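Local coordinates for Uly1 (Catenovulum maritimum, PDB 7DRQ), which probably cleaves the algal polysaccharide ulvan by beta-elimination, as a calcium-binding lyase of polysaccharide lyase family 24, at residues G105-V113 with L124-R132; I8-F16 with M62-R72. All coordinates share one frame; numbering follows the deposited sequence.

Contact 1: residues G105-V113 with L124-R132; sequences GETHNTIAV and LLYDMHAYR
E106 and H129 meet through a nearly straight hydrogen bond, H129 ND1 to E106 OE2 at 2.8 Å; OE2 lies in the plane of the H129 ring, while ND1 comes from above the carboxylate plane. The other carboxylate oxygen, OE1, turns back to accept both ND1 and N of H108, gripped twice from one face. With its chain bent at chi2 (58°), E106 thus joins two histidines whose rings stack face to face, centroids 3.6 Å apart and planes at 23°. With an alanine here, ND1 of both rings would probably lose its carboxylate mate, leaving the H129 ring freer to turn.

The amide of N109 works alongside, its ND2 donating to Y131 OH (3.0 Å) in the amide plane and to D127 OD1 (2.9 Å) from above the carboxylate, which H93 and H95 also bind. Water 1 joins E106 OE2 to Y131 OH.

Beyond these loops lies the antiparallel hairpin, where A112 and L125 form the hydrogen-bonded pair. I111 CG1 packs on Y126 CB (3.7 Å), and L124 CD2 lies against V113 CB.

One carboxylate, spending a different oxygen on each ring edge, thus fixes the rotation of both stacked imidazoles; side-chain bonds tie the loops, backbone bonds and aliphatic packing the strands.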
# COMPACT_ATOMS: atom_id res chain seq x y z
N GLY A 105 13.14 13.32 -0.12
CA GLY A 105 11.81 12.73 -0.09
C GLY A 105 11.85 11.21 -0.07
O GLY A 105 12.70 10.58 -0.72
N GLU A 106 10.91 10.61 0.65
CA GLU A 106 10.97 9.18 0.97
C GLU A 106 9.59 8.58 0.71
O GLU A 106 8.69 8.66 1.56
CB GLU A 106 11.46 9.02 2.41
CG GLU A 106 11.22 7.73 3.15
CD GLU A 106 11.81 6.49 2.50
OE1 GLU A 106 11.31 6.11 1.43
OE2 GLU A 106 12.71 5.84 3.09
N THR A 107 9.39 7.98 -0.47
CA THR A 107 8.05 7.53 -0.85
C THR A 107 7.62 6.24 -0.15
O THR A 107 6.47 5.83 -0.34
CB THR A 107 7.94 7.34 -2.38
OG1 THR A 107 9.05 6.58 -2.88
CG2 THR A 107 7.87 8.71 -3.09
N HIS A 108 8.47 5.60 0.66
CA HIS A 108 7.95 4.56 1.53
C HIS A 108 6.97 5.14 2.54
O HIS A 108 6.08 4.43 3.02
CB HIS A 108 9.07 3.86 2.31
CG HIS A 108 9.97 3.01 1.46
ND1 HIS A 108 11.07 3.53 0.80
CD2 HIS A 108 9.94 1.69 1.18
CE1 HIS A 108 11.67 2.56 0.14
NE2 HIS A 108 11.01 1.43 0.36
N ASN A 109 7.17 6.40 2.91
CA ASN A 109 6.60 6.97 4.13
C ASN A 109 5.22 7.55 3.89
O ASN A 109 4.95 8.71 4.20
CB ASN A 109 7.55 8.02 4.68
CG ASN A 109 8.80 7.42 5.28
OD1 ASN A 109 9.22 6.33 4.89
ND2 ASN A 109 9.43 8.15 6.20
N THR A 110 4.33 6.74 3.35
CA THR A 110 2.99 7.17 2.99
C THR A 110 2.12 7.41 4.23
O THR A 110 2.48 7.07 5.36
CB THR A 110 2.34 6.14 2.07
OG1 THR A 110 2.35 4.86 2.75
CG2 THR A 110 3.11 6.04 0.78
N ILE A 111 0.96 8.00 3.99
CA ILE A 111 -0.07 8.21 5.00
C ILE A 111 -1.24 7.29 4.67
O ILE A 111 -1.97 7.54 3.70
CB ILE A 111 -0.55 9.66 5.06
CG1 ILE A 111 0.63 10.64 5.12
CG2 ILE A 111 -1.52 9.84 6.24
CD1 ILE A 111 0.27 12.02 4.50
N ALA A 112 -1.44 6.25 5.48
CA ALA A 112 -2.56 5.35 5.30
C ALA A 112 -3.73 5.81 6.15
O ALA A 112 -3.55 6.33 7.26
CB ALA A 112 -2.18 3.92 5.69
N VAL A 113 -4.95 5.65 5.62
CA VAL A 113 -6.16 6.06 6.32
C VAL A 113 -7.15 4.90 6.32
O VAL A 113 -7.23 4.13 5.36
CB VAL A 113 -6.79 7.33 5.69
CG1 VAL A 113 -7.17 7.08 4.22
CG2 VAL A 113 -7.99 7.81 6.51
N LEU A 124 -5.05 6.85 11.20
CA LEU A 124 -3.98 7.30 10.32
C LEU A 124 -2.65 6.70 10.76
O LEU A 124 -2.32 6.74 11.95
CB LEU A 124 -3.86 8.83 10.33
CG LEU A 124 -5.08 9.58 9.82
CD1 LEU A 124 -5.01 11.03 10.27
CD2 LEU A 124 -5.12 9.49 8.29
N LEU A 125 -1.89 6.19 9.80
CA LEU A 125 -0.54 5.70 10.04
C LEU A 125 0.38 6.35 9.03
O LEU A 125 0.09 6.32 7.83
CB LEU A 125 -0.49 4.18 9.90
CG LEU A 125 -1.16 3.43 11.05
CD1 LEU A 125 -1.40 1.99 10.67
CD2 LEU A 125 -0.32 3.51 12.33
N TYR A 126 1.49 6.94 9.48
CA TYR A 126 2.23 7.72 8.49
C TYR A 126 3.71 7.82 8.80
O TYR A 126 4.15 7.72 9.95
CB TYR A 126 1.65 9.12 8.36
CG TYR A 126 1.29 9.86 9.64
CD1 TYR A 126 2.24 10.64 10.31
CD2 TYR A 126 -0.01 9.85 10.13
CE1 TYR A 126 1.90 11.36 11.45
CE2 TYR A 126 -0.37 10.57 11.27
CZ TYR A 126 0.59 11.32 11.93
OH TYR A 126 0.23 12.04 13.06
N ASP A 127 4.47 8.06 7.72
CA ASP A 127 5.85 8.53 7.78
C ASP A 127 6.76 7.51 8.45
O ASP A 127 7.55 7.85 9.34
CB ASP A 127 5.95 9.89 8.46
CG ASP A 127 7.13 10.70 7.94
OD1 ASP A 127 7.64 10.37 6.84
OD2 ASP A 127 7.56 11.66 8.61
N MSE A 128 6.64 6.26 8.02
CA MSE A 128 7.39 5.13 8.60
C MSE A 128 8.15 4.33 7.55
O MSE A 128 7.60 3.95 6.53
CB MSE A 128 6.43 4.21 9.33
CG MSE A 128 5.71 4.85 10.48
SE MSE A 128 4.77 3.50 11.47
CE MSE A 128 2.97 3.80 10.73
N HIS A 129 9.43 4.08 7.82
CA HIS A 129 10.19 3.12 7.01
C HIS A 129 11.10 2.33 7.95
O HIS A 129 12.32 2.56 8.00
CB HIS A 129 10.97 3.79 5.89
CG HIS A 129 11.59 2.82 4.93
ND1 HIS A 129 12.30 3.22 3.82
CD2 HIS A 129 11.57 1.47 4.90
CE1 HIS A 129 12.73 2.15 3.16
NE2 HIS A 129 12.30 1.08 3.80
N ALA A 130 10.50 1.40 8.69
CA ALA A 130 11.24 0.47 9.56
C ALA A 130 12.08 1.21 10.60
O ALA A 130 13.20 0.82 10.91
CB ALA A 130 12.11 -0.47 8.73
N TYR A 131 11.52 2.27 11.18
CA TYR A 131 12.29 3.00 12.18
C TYR A 131 12.21 2.29 13.52
O TYR A 131 11.31 1.49 13.78
CB TYR A 131 11.81 4.45 12.29
CG TYR A 131 11.89 5.18 10.97
CD1 TYR A 131 12.98 5.02 10.13
CD2 TYR A 131 10.85 6.00 10.54
CE1 TYR A 131 13.06 5.68 8.90
CE2 TYR A 131 10.91 6.66 9.32
CZ TYR A 131 12.01 6.49 8.50
OH TYR A 131 12.08 7.15 7.30
N ARG A 132 13.19 2.58 14.38
CA ARG A 132 13.32 1.96 15.69
C ARG A 132 13.82 3.02 16.66
O ARG A 132 14.21 4.12 16.26
CB ARG A 132 14.27 0.75 15.67
CG ARG A 132 15.46 0.95 14.76
CD ARG A 132 16.24 -0.34 14.51
NE ARG A 132 17.00 -0.26 13.26
CZ ARG A 132 18.18 0.35 13.13
NH1 ARG A 132 18.75 0.93 14.18
NH2 ARG A 132 18.80 0.37 11.96
O HOH W 1 13.91 6.36 5.43
O HOH W 2 5.63 2.98 5.20
O HOH W 3 4.28 5.17 6.49

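Contact 2: residues I8-F16 with M62-R72; sequences IKVTDQALF and MTWYRGGILDR
T11 and W64 form the first shell of a joint between neighbouring blades of a beta-propeller, the strand 3-15 at the edge of one four-stranded sheet meeting strand 59-65 of the next. The methyl CG2 of T11 stands 3.7 Å from the centroid of the W64 six-membered ring, 9° off the normal, a CH-pi contact over the face. Beside it V10 CG2 touches the selenium of M62 at 3.8 Å, and A14 lies obliquely by the indole, whose rim also receives Q13 O.

L15 sends CD2 against Y65 CB (3.8 Å), while its CD1 packs on G67 and G68 across the bend of the loop. Its CG stands anti to N (chi1 175°), directing the branch over that bend. G67, having no side chain, lies close against L15.

Two backbone bonds fix this layer around the single bridge of A14 with R66: G67 N to Q13 O, 2.7 Å, and L15 N to Y65 O, 2.8 Å. Farther out, T11 OG1 accepts from Q13 N in an ST turn, W64 NE1 donates to T77, and the R66 guanidinium pairs with D71 and with E90. Within the loop, a cis peptide joins G67 to G68, and R72 closes it by donating NH1 to I69 O, which lies in the guanidinium plane, at 2.8 Å.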
# COMPACT_ATOMS: atom_id res chain seq x y z
N ILE A 8 -13.28 16.04 -9.17
CA ILE A 8 -13.19 16.94 -8.02
C ILE A 8 -11.74 17.31 -7.79
O ILE A 8 -10.89 16.43 -7.63
CB ILE A 8 -13.77 16.28 -6.75
CG1 ILE A 8 -15.21 15.84 -6.98
CG2 ILE A 8 -13.68 17.22 -5.55
CD1 ILE A 8 -15.39 14.34 -6.85
N LYS A 9 -11.44 18.60 -7.73
CA LYS A 9 -10.08 18.98 -7.39
C LYS A 9 -9.87 18.81 -5.90
O LYS A 9 -10.72 19.20 -5.09
CB LYS A 9 -9.78 20.42 -7.82
CG LYS A 9 -8.38 20.88 -7.44
CD LYS A 9 -7.96 22.11 -8.24
CE LYS A 9 -8.39 23.40 -7.58
NZ LYS A 9 -7.92 24.60 -8.36
N VAL A 10 -8.77 18.18 -5.52
CA VAL A 10 -8.49 18.01 -4.10
C VAL A 10 -7.62 19.14 -3.59
O VAL A 10 -7.94 19.77 -2.58
CB VAL A 10 -7.84 16.64 -3.86
CG1 VAL A 10 -7.49 16.47 -2.37
CG2 VAL A 10 -8.78 15.54 -4.33
N THR A 11 -6.50 19.40 -4.26
CA THR A 11 -5.61 20.47 -3.82
C THR A 11 -4.72 20.87 -4.98
O THR A 11 -4.52 20.11 -5.93
CB THR A 11 -4.76 20.05 -2.61
OG1 THR A 11 -3.96 21.15 -2.17
CG2 THR A 11 -3.84 18.89 -2.97
N ASP A 12 -4.21 22.10 -4.90
CA ASP A 12 -3.14 22.57 -5.77
C ASP A 12 -1.81 22.60 -5.04
O ASP A 12 -0.83 23.14 -5.58
CB ASP A 12 -3.45 23.97 -6.29
CG ASP A 12 -4.57 23.98 -7.30
OD1 ASP A 12 -4.56 23.13 -8.22
OD2 ASP A 12 -5.47 24.85 -7.18
N GLN A 13 -1.75 22.04 -3.83
CA GLN A 13 -0.56 22.15 -2.99
C GLN A 13 -0.04 20.79 -2.55
O GLN A 13 0.58 20.69 -1.49
CB GLN A 13 -0.85 23.01 -1.77
CG GLN A 13 -1.39 24.39 -2.08
CD GLN A 13 -0.84 25.43 -1.13
OE1 GLN A 13 -0.83 25.22 0.09
NE2 GLN A 13 -0.38 26.55 -1.67
N ALA A 14 -0.29 19.73 -3.32
CA ALA A 14 0.23 18.41 -2.96
C ALA A 14 1.74 18.37 -3.11
O ALA A 14 2.30 18.84 -4.11
CB ALA A 14 -0.41 17.33 -3.83
N LEU A 15 2.41 17.80 -2.11
CA LEU A 15 3.87 17.76 -2.11
C LEU A 15 4.40 16.87 -3.23
O LEU A 15 3.89 15.77 -3.47
CB LEU A 15 4.37 17.27 -0.76
CG LEU A 15 5.90 17.07 -0.65
CD1 LEU A 15 6.63 18.41 -0.82
CD2 LEU A 15 6.27 16.42 0.69
N PHE A 16 5.44 17.35 -3.91
CA PHE A 16 6.12 16.60 -4.95
C PHE A 16 7.61 16.82 -4.82
O PHE A 16 8.05 17.93 -4.50
CB PHE A 16 5.63 17.03 -6.33
CG PHE A 16 6.19 16.22 -7.46
CD1 PHE A 16 5.59 15.03 -7.84
CD2 PHE A 16 7.29 16.68 -8.17
CE1 PHE A 16 6.10 14.29 -8.90
CE2 PHE A 16 7.81 15.94 -9.22
CZ PHE A 16 7.22 14.74 -9.59
N MSE A 62 -9.13 11.11 1.89
CA MSE A 62 -7.89 11.10 1.13
C MSE A 62 -6.76 11.77 1.90
O MSE A 62 -6.94 12.85 2.45
CB MSE A 62 -8.09 11.80 -0.22
CG MSE A 62 -9.08 11.09 -1.11
SE MSE A 62 -9.52 12.24 -2.65
CE MSE A 62 -10.93 13.33 -1.88
N THR A 63 -5.60 11.12 1.94
CA THR A 63 -4.44 11.67 2.62
C THR A 63 -3.42 12.17 1.60
O THR A 63 -3.40 11.75 0.44
CB THR A 63 -3.77 10.62 3.52
OG1 THR A 63 -3.22 9.58 2.71
CG2 THR A 63 -4.78 10.03 4.51
N TRP A 64 -2.56 13.06 2.06
CA TRP A 64 -1.49 13.64 1.26
C TRP A 64 -0.60 14.46 2.17
O TRP A 64 -1.05 14.96 3.21
CB TRP A 64 -2.05 14.50 0.11
CG TRP A 64 -3.11 15.52 0.51
CD1 TRP A 64 -4.41 15.26 0.88
CD2 TRP A 64 -2.98 16.95 0.52
NE1 TRP A 64 -5.08 16.44 1.13
CE2 TRP A 64 -4.22 17.49 0.93
CE3 TRP A 64 -1.93 17.83 0.23
CZ2 TRP A 64 -4.43 18.85 1.06
CZ3 TRP A 64 -2.15 19.19 0.36
CH2 TRP A 64 -3.39 19.69 0.77
N TYR A 65 0.67 14.59 1.79
CA TYR A 65 1.54 15.61 2.34
C TYR A 65 1.39 16.89 1.52
O TYR A 65 1.25 16.83 0.29
CB TYR A 65 3.00 15.17 2.28
CG TYR A 65 3.36 14.03 3.19
CD1 TYR A 65 3.59 14.25 4.55
CD2 TYR A 65 3.48 12.74 2.70
CE1 TYR A 65 3.92 13.20 5.39
CE2 TYR A 65 3.81 11.69 3.53
CZ TYR A 65 4.04 11.93 4.86
OH TYR A 65 4.37 10.87 5.66
N ARG A 66 1.44 18.04 2.19
CA ARG A 66 1.31 19.34 1.55
C ARG A 66 2.68 19.94 1.23
O ARG A 66 3.60 19.86 2.05
CB ARG A 66 0.51 20.29 2.45
CG ARG A 66 0.27 21.67 1.81
CD ARG A 66 -0.59 22.55 2.71
NE ARG A 66 0.15 22.87 3.92
CZ ARG A 66 -0.39 23.33 5.04
NH1 ARG A 66 -1.70 23.54 5.11
NH2 ARG A 66 0.38 23.57 6.09
N GLY A 67 2.81 20.54 0.04
CA GLY A 67 4.06 21.18 -0.33
C GLY A 67 4.11 22.64 0.13
O GLY A 67 3.13 23.19 0.62
N GLY A 68 5.29 23.25 -0.03
CA GLY A 68 6.47 22.60 -0.58
C GLY A 68 7.45 22.03 0.44
O GLY A 68 7.04 21.54 1.50
N ILE A 69 8.74 22.11 0.11
CA ILE A 69 9.79 21.44 0.89
C ILE A 69 9.84 21.95 2.33
O ILE A 69 10.27 21.23 3.23
CB ILE A 69 11.15 21.61 0.19
CG1 ILE A 69 12.23 20.77 0.86
CG2 ILE A 69 11.56 23.08 0.15
CD1 ILE A 69 13.55 20.77 0.08
N LEU A 70 9.39 23.19 2.57
CA LEU A 70 9.43 23.74 3.92
C LEU A 70 8.15 23.50 4.70
O LEU A 70 8.06 23.90 5.87
CB LEU A 70 9.73 25.25 3.87
CG LEU A 70 11.08 25.63 3.24
CD1 LEU A 70 11.35 27.12 3.44
CD2 LEU A 70 12.23 24.77 3.79
N ASP A 71 7.16 22.85 4.09
CA ASP A 71 5.86 22.61 4.71
C ASP A 71 5.77 21.14 5.10
O ASP A 71 6.09 20.77 6.23
CB ASP A 71 4.76 23.03 3.74
CG ASP A 71 3.38 23.07 4.38
OD1 ASP A 71 2.95 22.06 4.96
OD2 ASP A 71 2.71 24.11 4.27
N ARG A 72 5.37 20.30 4.14
CA ARG A 72 5.40 18.84 4.27
C ARG A 72 4.39 18.31 5.28
O ARG A 72 4.53 17.18 5.75
CB ARG A 72 6.81 18.32 4.61
CG ARG A 72 7.95 18.98 3.83
CD ARG A 72 9.32 18.43 4.26
NE ARG A 72 9.49 18.39 5.72
CZ ARG A 72 9.89 19.42 6.47
NH1 ARG A 72 10.15 20.59 5.91
NH2 ARG A 72 10.02 19.28 7.78
O HOH W 4 1.51 25.12 0.79

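How the contacts relate
Strand 59-65, which supplies part of contact 2, also packs against the hairpin of contact 1. Contact 1 is buried near the middle of the chain and holds that hairpin, 111-115 with 122-126, together; contact 2, some 19 Å from the chain centre and only partly buried, joins two sheets, one made of strand 3-15 and three strands from the chain's end. Their centres are about 16 Å apart, and they touch directly: T63 OG1 probably hydrogen-bonds to I111 O, as does Y65 OH to N109 O. Backbone bonds occur in both, but the side chains differ: buried carboxylates and an amide bond with partly exposed imidazoles at the inner site, whereas methyl-on-indole packing and salt bridges within each segment mark the outer one.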